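Local structure of endo-1,3-beta-glucanase, family GH16 (Zobellia galactanivorans, 5FUI) at residues A[28-33]-A[94-99]; A[60-65]-A[123-128]. The protein forms the carbohydrate-binding module (family 6) of a marine laminarinase and probably holds the enzyme on laminarin, its beta-1,3-glucan substrate. One frame throughout, in Å; residues are numbered along the deposited sequence.

Contact 1. Residues A[28-33]-A[94-99]; sequences PCSEGG and GWQNWT
The indole of W98 meets S30 at its pyrrole edge, where the serine hydroxyl lies near the ring plane, while C29 and E31 come up obliquely. S30 belongs to a type I beta turn, C29 to G32, at the tip of the hairpin made by strands 25-28 and 34-37. W98 sits near the beginning of strand 97-107, on the rim of the jelly-roll beta-sandwich. Its NE1 donates to S30 OG over 3.1 Å, but the bond is weak, being bent to 128° at the hydrogen. The E31 carboxylate lies obliquely by the root of the indole, its plane 35° from the ring, with OE2 3.3 Å from W98 CB and E31 CG 3.6 Å from W98 CD1. Its oxygens are engaged beyond this contact: OE2 in a salt bridge with R63, OE1 by N126 ND2. The C29 thiol makes a sulfur-aromatic contact, SG standing 4.4 Å from the centroid of the W98 six-membered ring. With an alanine here in place of W98, S30 OG would probably lose its indole N-H, and the C29 sulfur and E31 carboxylate the ring they pack against. With C29 SG anti to the backbone N (chi1 177°), the sulfur is brought back to its own turn, where the backbone N of E31 donates to SG over 3.5 Å.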
ATOM      1  N   PRO A  28      -3.439  12.480  10.913  1.00 12.95           N
ATOM      2  CA  PRO A  28      -3.276  11.620  12.086  1.00 12.25           C
ATOM      3  C   PRO A  28      -4.177  10.387  11.967  1.00 11.38           C
ATOM      4  O   PRO A  28      -5.296  10.491  11.515  1.00 12.70           O
ATOM      5  CB  PRO A  28      -3.725  12.522  13.267  1.00 16.18           C
ATOM      6  CG  PRO A  28      -4.020  13.837  12.684  1.00 19.96           C
ATOM      7  CD  PRO A  28      -3.936  13.817  11.232  1.00 15.15           C
ATOM      8  N   CYS A  29      -3.628   9.250  12.369  1.00 13.15           N
ATOM      9  CA  CYS A  29      -4.345   7.979  12.175  1.00 12.52           C
ATOM     10  C   CYS A  29      -4.849   7.542  13.605  1.00 10.92           C
ATOM     11  O   CYS A  29      -4.084   7.634  14.587  1.00 10.83           O
ATOM     12  CB  CYS A  29      -3.344   6.968  11.599  1.00 11.36           C
ATOM     13  SG  CYS A  29      -4.023   5.319  11.380  1.00 11.49           S
ATOM     14  N   SER A  30      -6.024   6.963  13.634  1.00  9.64           N
ATOM     15  CA  SER A  30      -6.607   6.442  14.887  1.00  9.61           C
ATOM     16  C   SER A  30      -5.817   5.319  15.488  1.00 11.17           C
ATOM     17  O   SER A  30      -5.958   5.049  16.677  1.00 12.25           O
ATOM     18  CB  SER A  30      -8.066   5.984  14.675  1.00 12.65           C
ATOM     19  OG  SER A  30      -8.115   4.847  13.796  1.00 12.57           O
ATOM     20  N   GLU A  31      -4.989   4.662  14.676  1.00  9.27           N
ATOM     21  CA  GLU A  31      -4.109   3.576  15.128  1.00 10.77           C
ATOM     22  C   GLU A  31      -2.727   4.042  15.545  1.00 10.67           C
ATOM     23  O   GLU A  31      -1.851   3.208  15.803  1.00 13.84           O
ATOM     24  CB  GLU A  31      -4.013   2.467  14.066  1.00 10.44           C
ATOM     25  CG  GLU A  31      -5.405   1.925  13.799  1.00 12.86           C
ATOM     26  CD  GLU A  31      -5.464   0.600  13.016  1.00 11.42           C
ATOM     27  OE1 GLU A  31      -4.569   0.328  12.198  1.00 11.20           O
ATOM     28  OE2 GLU A  31      -6.416  -0.147  13.242  1.00 11.89           O
ATOM     29  N   GLY A  32      -2.563   5.380  15.628  1.00 12.62           N
ATOM     30  CA  GLY A  32      -1.293   6.016  16.006  1.00 14.50           C
ATOM     31  C   GLY A  32      -0.531   6.386  14.745  1.00 15.24           C
ATOM     32  O   GLY A  32      -0.763   5.847  13.656  1.00 14.53           O
ATOM     33  N   GLY A  33       0.410   7.304  14.928  1.00 15.59           N
ATOM     34  CA  GLY A  33       1.148   7.816  13.781  1.00 16.09           C
ATOM     35  C   GLY A  33       0.211   8.531  12.787  1.00 14.08           C
ATOM     36  O   GLY A  33      -0.759   9.203  13.141  1.00 13.79           O
ATOM     37  N   GLY A  94     -16.042   3.724   7.469  1.00 11.06           N
ATOM     38  CA  GLY A  94     -15.569   4.943   8.125  1.00 10.19           C
ATOM     39  C   GLY A  94     -14.137   5.147   7.681  1.00  9.99           C
ATOM     40  O   GLY A  94     -13.419   4.176   7.287  1.00 12.06           O
ATOM     41  N   TRP A  95     -13.713   6.410   7.714  1.00 10.74           N
ATOM     42  CA  TRP A  95     -12.370   6.802   7.269  1.00 10.89           C
ATOM     43  C   TRP A  95     -11.252   6.311   8.185  1.00 12.46           C
ATOM     44  O   TRP A  95     -10.076   6.269   7.808  1.00 11.48           O
ATOM     45  CB  TRP A  95     -12.332   8.309   7.060  1.00 11.23           C
ATOM     46  CG  TRP A  95     -13.274   8.718   5.953  1.00 11.52           C
ATOM     47  CD1 TRP A  95     -14.418   9.474   6.048  1.00 12.37           C
ATOM     48  CD2 TRP A  95     -13.146   8.320   4.556  1.00 12.73           C
ATOM     49  NE1 TRP A  95     -15.023   9.570   4.791  1.00 14.59           N
ATOM     50  CE2 TRP A  95     -14.289   8.879   3.852  1.00 14.39           C
ATOM     51  CE3 TRP A  95     -12.187   7.585   3.817  1.00 12.72           C
ATOM     52  CZ2 TRP A  95     -14.444   8.737   2.471  1.00 15.92           C
ATOM     53  CZ3 TRP A  95     -12.373   7.401   2.460  1.00 15.14           C
ATOM     54  CH2 TRP A  95     -13.479   7.994   1.789  1.00 15.38           C
ATOM     55  N   GLN A  96     -11.620   5.961   9.421  1.00 11.08           N
ATOM     56  CA  GLN A  96     -10.691   5.383  10.394  1.00 11.16           C
ATOM     57  C   GLN A  96     -11.206   4.067  10.909  1.00 13.15           C
ATOM     58  O   GLN A  96     -10.948   3.708  12.007  1.00 11.48           O
ATOM     59  CB  GLN A  96     -10.325   6.374  11.546  1.00 11.49           C
ATOM     60  CG  GLN A  96      -9.740   7.713  11.105  1.00 10.61           C
ATOM     61  CD  GLN A  96      -8.295   7.624  10.656  1.00 11.66           C
ATOM     62  OE1 GLN A  96      -7.894   8.402   9.756  1.00 13.14           O
ATOM     63  NE2 GLN A  96      -7.523   6.819  11.272  1.00 10.80           N
ATOM     64  N   ASN A  97     -11.954   3.374  10.078  1.00 11.91           N
ATOM     65  CA  ASN A  97     -12.335   1.993  10.358  1.00 11.34           C
ATOM     66  C   ASN A  97     -11.363   1.107   9.578  1.00 11.29           C
ATOM     67  O   ASN A  97     -11.486   1.014   8.375  1.00 10.42           O
ATOM     68  CB  ASN A  97     -13.778   1.677   9.926  1.00 12.46           C
ATOM     69  CG  ASN A  97     -14.809   2.340  10.799  1.00 13.05           C
ATOM     70  OD1 ASN A  97     -15.992   2.195  10.529  1.00 15.88           O
ATOM     71  ND2 ASN A  97     -14.414   3.002  11.774  1.00 13.24           N
ATOM     72  N   TRP A  98     -10.381   0.535  10.246  1.00  9.13           N
ATOM     73  CA  TRP A  98      -9.270  -0.108   9.497  1.00  9.91           C
ATOM     74  C   TRP A  98      -9.465  -1.580   9.379  1.00 10.96           C
ATOM     75  O   TRP A  98     -10.074  -2.234  10.253  1.00 11.75           O
ATOM     76  CB  TRP A  98      -7.961   0.162  10.288  1.00  9.86           C
ATOM     77  CG  TRP A  98      -7.682   1.616  10.306  1.00 10.83           C
ATOM     78  CD1 TRP A  98      -8.000   2.540  11.324  1.00 11.15           C
ATOM     79  CD2 TRP A  98      -7.072   2.352   9.217  1.00 10.66           C
ATOM     80  NE1 TRP A  98      -7.650   3.820  10.904  1.00 10.06           N
ATOM     81  CE2 TRP A  98      -7.090   3.768   9.631  1.00  9.85           C
ATOM     82  CE3 TRP A  98      -6.511   2.008   7.989  1.00 10.87           C
ATOM     83  CZ2 TRP A  98      -6.587   4.787   8.805  1.00  9.98           C
ATOM     84  CZ3 TRP A  98      -6.082   3.070   7.141  1.00 10.63           C
ATOM     85  CH2 TRP A  98      -6.063   4.420   7.564  1.00 11.04           C
ATOM     86  N   THR A  99      -8.926  -2.141   8.274  1.00  8.55           N
ATOM     87  CA  THR A  99      -8.945  -3.572   8.029  1.00  9.75           C
ATOM     88  C   THR A  99      -7.680  -3.947   7.258  1.00  8.19           C
ATOM     89  O   THR A  99      -7.041  -3.052   6.664  1.00 10.24           O
ATOM     90  CB  THR A  99     -10.265  -3.975   7.259  1.00 11.70           C
ATOM     91  OG1 THR A  99     -10.390  -5.400   7.410  1.00 13.79           O
ATOM     92  CG2 THR A  99     -10.161  -3.577   5.752  1.00 11.19           C
TER

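Contact 2. Residues A[60-65]-A[123-128]; sequences IEYRVA and WNINWI. With MG (magnesium ion), chain E.
R63 lies across the indole of W127, its CB 3.4 Å from the centroid of the six-membered ring in a CH-pi contact over the face. The chain then runs on along the ring, CD reaching 3.8 Å from CZ2 of W127, and the guanidinium ends up tilted only 7° from the indole plane. W127 reaches this place because its CG sits between its own backbone N and carbonyl carbon (chi1 46°), which swings the ring back over the neighbouring strand. At the edge of the same ring is CB of E61. On the face that carries Y62, V64, I125 and I128 the side-chain contacts are apolar: I125 CD1 meets the edge of the Y62 ring, and I128 touches both Y62 and I60, its CG2 3.5 Å from I60 CG2.

Beneath the side chains, antiparallel strands 60-65 and 124-128 are joined by backbone bonds, with a classic beta bulge that sets N126 and W127 opposite R63 and leaves the buried W127 N without a partner. R63 N donates to W127 O over 3.0 Å, and N126 N to R63 O over 2.8 Å in a nearly straight bond (174°). N126 chelates the magnesium ion through its backbone O and side-chain OD1, each at 2.4 Å; E14, E16, E34 and a water complete the site. Further out, the E31 carboxylate holds the N126 amide so that OD1 faces the metal. Chelate and backbone bond together probably fix the bulge. The six ligands are all oxygen, two of them from glutamate side chains whose negative charge would help to balance the cation.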
ATOM      1  N   ILE A  60       1.845  -9.863   1.267  1.00  9.30           N
ATOM      2  CA  ILE A  60       1.943  -8.411   1.448  1.00  9.62           C
ATOM      3  C   ILE A  60       0.543  -7.947   1.927  1.00  9.09           C
ATOM      4  O   ILE A  60      -0.480  -8.155   1.276  1.00 10.59           O
ATOM      5  CB  ILE A  60       2.347  -7.638   0.192  1.00  8.72           C
ATOM      6  CG1 ILE A  60       3.645  -8.290  -0.463  1.00  9.97           C
ATOM      7  CG2 ILE A  60       2.553  -6.174   0.611  1.00 11.36           C
ATOM      8  CD1 ILE A  60       4.153  -7.449  -1.653  1.00 11.61           C
ATOM      9  N   GLU A  61       0.568  -7.378   3.137  1.00  9.72           N
ATOM     10  CA  GLU A  61      -0.654  -6.897   3.845  1.00  9.87           C
ATOM     11  C   GLU A  61      -0.726  -5.408   3.772  1.00  9.58           C
ATOM     12  O   GLU A  61       0.319  -4.744   3.827  1.00  9.92           O
ATOM     13  CB  GLU A  61      -0.616  -7.264   5.331  1.00 10.10           C
ATOM     14  CG  GLU A  61      -0.799  -8.773   5.631  1.00 11.77           C
ATOM     15  CD  GLU A  61      -0.461  -8.992   7.069  1.00 15.20           C
ATOM     16  OE1 GLU A  61       0.752  -9.058   7.381  1.00 14.15           O
ATOM     17  OE2 GLU A  61      -1.408  -9.060   7.937  1.00 21.19           O
ATOM     18  N   TYR A  62      -1.945  -4.888   3.661  1.00  8.35           N
ATOM     19  CA  TYR A  62      -2.209  -3.461   3.549  1.00  8.04           C
ATOM     20  C   TYR A  62      -3.277  -3.083   4.544  1.00  8.55           C
ATOM     21  O   TYR A  62      -4.392  -3.639   4.520  1.00  9.00           O
ATOM     22  CB  TYR A  62      -2.692  -3.053   2.103  1.00  8.64           C
ATOM     23  CG  TYR A  62      -1.716  -3.478   1.027  1.00  8.16           C
ATOM     24  CD1 TYR A  62      -1.735  -4.722   0.466  1.00  8.41           C
ATOM     25  CD2 TYR A  62      -0.712  -2.568   0.609  1.00  9.88           C
ATOM     26  CE1 TYR A  62      -0.805  -5.062  -0.531  1.00  8.18           C
ATOM     27  CE2 TYR A  62       0.230  -2.900  -0.384  1.00  9.76           C
ATOM     28  CZ  TYR A  62       0.172  -4.134  -0.911  1.00  8.54           C
ATOM     29  OH  TYR A  62       1.060  -4.452  -1.904  1.00  9.87           O
ATOM     30  N   ARG A  63      -2.932  -2.165   5.452  1.00  7.80           N
ATOM     31  CA  ARG A  63      -3.862  -1.690   6.500  1.00  8.41           C
ATOM     32  C   ARG A  63      -4.585  -0.503   5.966  1.00  7.85           C
ATOM     33  O   ARG A  63      -4.017   0.582   5.776  1.00  9.81           O
ATOM     34  CB  ARG A  63      -3.101  -1.419   7.785  1.00  8.32           C
ATOM     35  CG  ARG A  63      -3.944  -1.062   9.039  1.00 10.03           C
ATOM     36  CD  ARG A  63      -4.730  -2.334   9.420  1.00  9.96           C
ATOM     37  NE  ARG A  63      -5.429  -2.118  10.704  1.00  8.94           N
ATOM     38  CZ  ARG A  63      -6.275  -3.011  11.227  1.00 10.38           C
ATOM     39  NH1 ARG A  63      -6.545  -4.180  10.591  1.00 11.75           N
ATOM     40  NH2 ARG A  63      -6.906  -2.733  12.392  1.00 12.77           N
ATOM     41  N   VAL A  64      -5.857  -0.727   5.619  1.00  7.89           N
ATOM     42  CA  VAL A  64      -6.654   0.228   4.771  1.00  8.49           C
ATOM     43  C   VAL A  64      -8.008   0.567   5.406  1.00  9.04           C
ATOM     44  O   VAL A  64      -8.507  -0.185   6.246  1.00  9.26           O
ATOM     45  CB  VAL A  64      -6.884  -0.324   3.331  1.00  7.55           C
ATOM     46  CG1 VAL A  64      -5.511  -0.403   2.609  1.00  9.08           C
ATOM     47  CG2 VAL A  64      -7.593  -1.679   3.320  1.00  9.76           C
ATOM     48  N   ALA A  65      -8.618   1.679   4.980  1.00  8.26           N
ATOM     49  CA  ALA A  65      -9.968   2.026   5.394  1.00  8.42           C
ATOM     50  C   ALA A  65     -10.675   2.714   4.267  1.00  9.62           C
ATOM     51  O   ALA A  65     -10.020   3.382   3.410  1.00  9.33           O
ATOM     52  CB  ALA A  65      -9.843   3.035   6.552  1.00  9.70           C
ATOM     53  N   TRP A 123      -9.930   5.844  -0.606  1.00 11.29           N
ATOM     54  CA  TRP A 123      -9.417   4.887   0.375  1.00 10.13           C
ATOM     55  C   TRP A 123      -8.240   5.496   1.089  1.00  9.85           C
ATOM     56  O   TRP A 123      -7.605   6.478   0.597  1.00  9.92           O
ATOM     57  CB  TRP A 123      -9.037   3.522  -0.286  1.00 10.57           C
ATOM     58  CG  TRP A 123      -8.026   3.690  -1.425  1.00  9.13           C
ATOM     59  CD1 TRP A 123      -8.317   4.108  -2.709  1.00 10.82           C
ATOM     60  CD2 TRP A 123      -6.573   3.498  -1.364  1.00  9.04           C
ATOM     61  NE1 TRP A 123      -7.159   4.127  -3.492  1.00 10.46           N
ATOM     62  CE2 TRP A 123      -6.070   3.798  -2.674  1.00  9.69           C
ATOM     63  CE3 TRP A 123      -5.656   3.114  -0.357  1.00 10.84           C
ATOM     64  CZ2 TRP A 123      -4.717   3.727  -2.974  1.00  9.04           C
ATOM     65  CZ3 TRP A 123      -4.288   2.990  -0.714  1.00 10.48           C
ATOM     66  CH2 TRP A 123      -3.854   3.310  -1.996  1.00  9.85           C
ATOM     67  N   ASN A 124      -8.026   4.977   2.330  1.00  8.73           N
ATOM     68  CA  ASN A 124      -6.879   5.439   3.182  1.00  8.93           C
ATOM     69  C   ASN A 124      -5.936   4.277   3.409  1.00  9.22           C
ATOM     70  O   ASN A 124      -6.410   3.077   3.369  1.00  8.97           O
ATOM     71  CB  ASN A 124      -7.355   5.909   4.535  1.00  9.78           C
ATOM     72  CG  ASN A 124      -8.182   7.206   4.504  1.00 10.43           C
ATOM     73  OD1 ASN A 124      -8.953   7.454   5.480  1.00 14.10           O
ATOM     74  ND2 ASN A 124      -8.100   7.971   3.463  1.00  9.02           N
ATOM     75  N   ILE A 125      -4.658   4.525   3.703  1.00  8.84           N
ATOM     76  CA  ILE A 125      -3.773   3.431   4.080  1.00  8.54           C
ATOM     77  C   ILE A 125      -2.812   3.859   5.201  1.00  9.10           C
ATOM     78  O   ILE A 125      -2.248   4.952   5.159  1.00  9.70           O
ATOM     79  CB  ILE A 125      -3.017   2.907   2.818  1.00  8.10           C
ATOM     80  CG1 ILE A 125      -2.064   1.804   3.251  1.00  8.65           C
ATOM     81  CG2 ILE A 125      -2.249   4.094   2.090  1.00 10.82           C
ATOM     82  CD1 ILE A 125      -1.566   0.964   2.066  1.00 10.03           C
ATOM     83  N   ASN A 126      -2.650   2.961   6.163  1.00  7.98           N
ATOM     84  CA  ASN A 126      -1.866   3.199   7.361  1.00  9.02           C
ATOM     85  C   ASN A 126      -0.418   2.627   7.190  1.00  9.46           C
ATOM     86  O   ASN A 126       0.592   3.346   7.426  1.00 11.22           O
ATOM     87  CB  ASN A 126      -2.567   2.574   8.602  1.00  9.78           C
ATOM     88  CG  ASN A 126      -1.821   2.773   9.906  1.00 12.94           C
ATOM     89  OD1 ASN A 126      -0.880   3.529   9.998  1.00 13.89           O
ATOM     90  ND2 ASN A 126      -2.284   2.073  10.962  1.00 12.24           N
ATOM     91  N   TRP A 127      -0.333   1.374   6.720  1.00  9.81           N
ATOM     92  CA  TRP A 127       0.966   0.731   6.563  1.00  9.58           C
ATOM     93  C   TRP A 127       0.800  -0.450   5.612  1.00  8.30           C
ATOM     94  O   TRP A 127      -0.287  -0.854   5.243  1.00 10.44           O
ATOM     95  CB  TRP A 127       1.583   0.250   7.941  1.00 10.66           C
ATOM     96  CG  TRP A 127       0.691  -0.479   8.875  1.00 10.07           C
ATOM     97  CD1 TRP A 127       0.180   0.003  10.091  1.00 10.39           C
ATOM     98  CD2 TRP A 127       0.201  -1.849   8.733  1.00 10.73           C
ATOM     99  NE1 TRP A 127      -0.610  -0.996  10.699  1.00 11.85           N
ATOM    100  CE2 TRP A 127      -0.611  -2.127   9.939  1.00 10.77           C
ATOM    101  CE3 TRP A 127       0.364  -2.888   7.761  1.00 10.00           C
ATOM    102  CZ2 TRP A 127      -1.183  -3.365  10.178  1.00 11.32           C
ATOM    103  CZ3 TRP A 127      -0.298  -4.115   8.014  1.00 10.74           C
ATOM    104  CH2 TRP A 127      -1.057  -4.331   9.165  1.00 12.09           C
ATOM    105  N   ILE A 128       1.980  -0.953   5.231  1.00  9.80           N
ATOM    106  CA  ILE A 128       2.184  -2.123   4.414  1.00  9.44           C
ATOM    107  C   ILE A 128       3.061  -3.106   5.237  1.00 10.54           C
ATOM    108  O   ILE A 128       4.013  -2.664   5.922  1.00 11.84           O
ATOM    109  CB  ILE A 128       2.908  -1.799   3.068  1.00  9.77           C
ATOM    110  CG1 ILE A 128       2.171  -0.687   2.289  1.00 11.30           C
ATOM    111  CG2 ILE A 128       3.062  -3.080   2.230  1.00 10.20           C
ATOM    112  CD1 ILE A 128       2.905   0.638   2.317  1.00 16.67           C
TER
HETATM  113 MG    MG E1386       0.956   4.817   9.262  1.00 10.89          MG
HETATM  114  O   HOH W   1       1.888   5.247  11.364  1.00 30.25           O

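In the fold
The centres of the two contacts are 10 Å apart, and their segments alternate along the chain: 28-33, 60-65, 94-99, 123-128. Strands 124-131, 56-66 and 97-107 are consecutive neighbours in one four-stranded antiparallel sheet, so contact 2 joins its two inner strands, near the centre of the module, whereas contact 1 sets a hairpin turn against the beginning of an edge strand at the surface. The two meet directly in the sheet, where T99 O probably accepts a hydrogen bond from V64 N. E31 bridges them as well, so that turn, sheet and magnesium site form one connected region, consistent with a structural rather than a sugar-binding role for the metal.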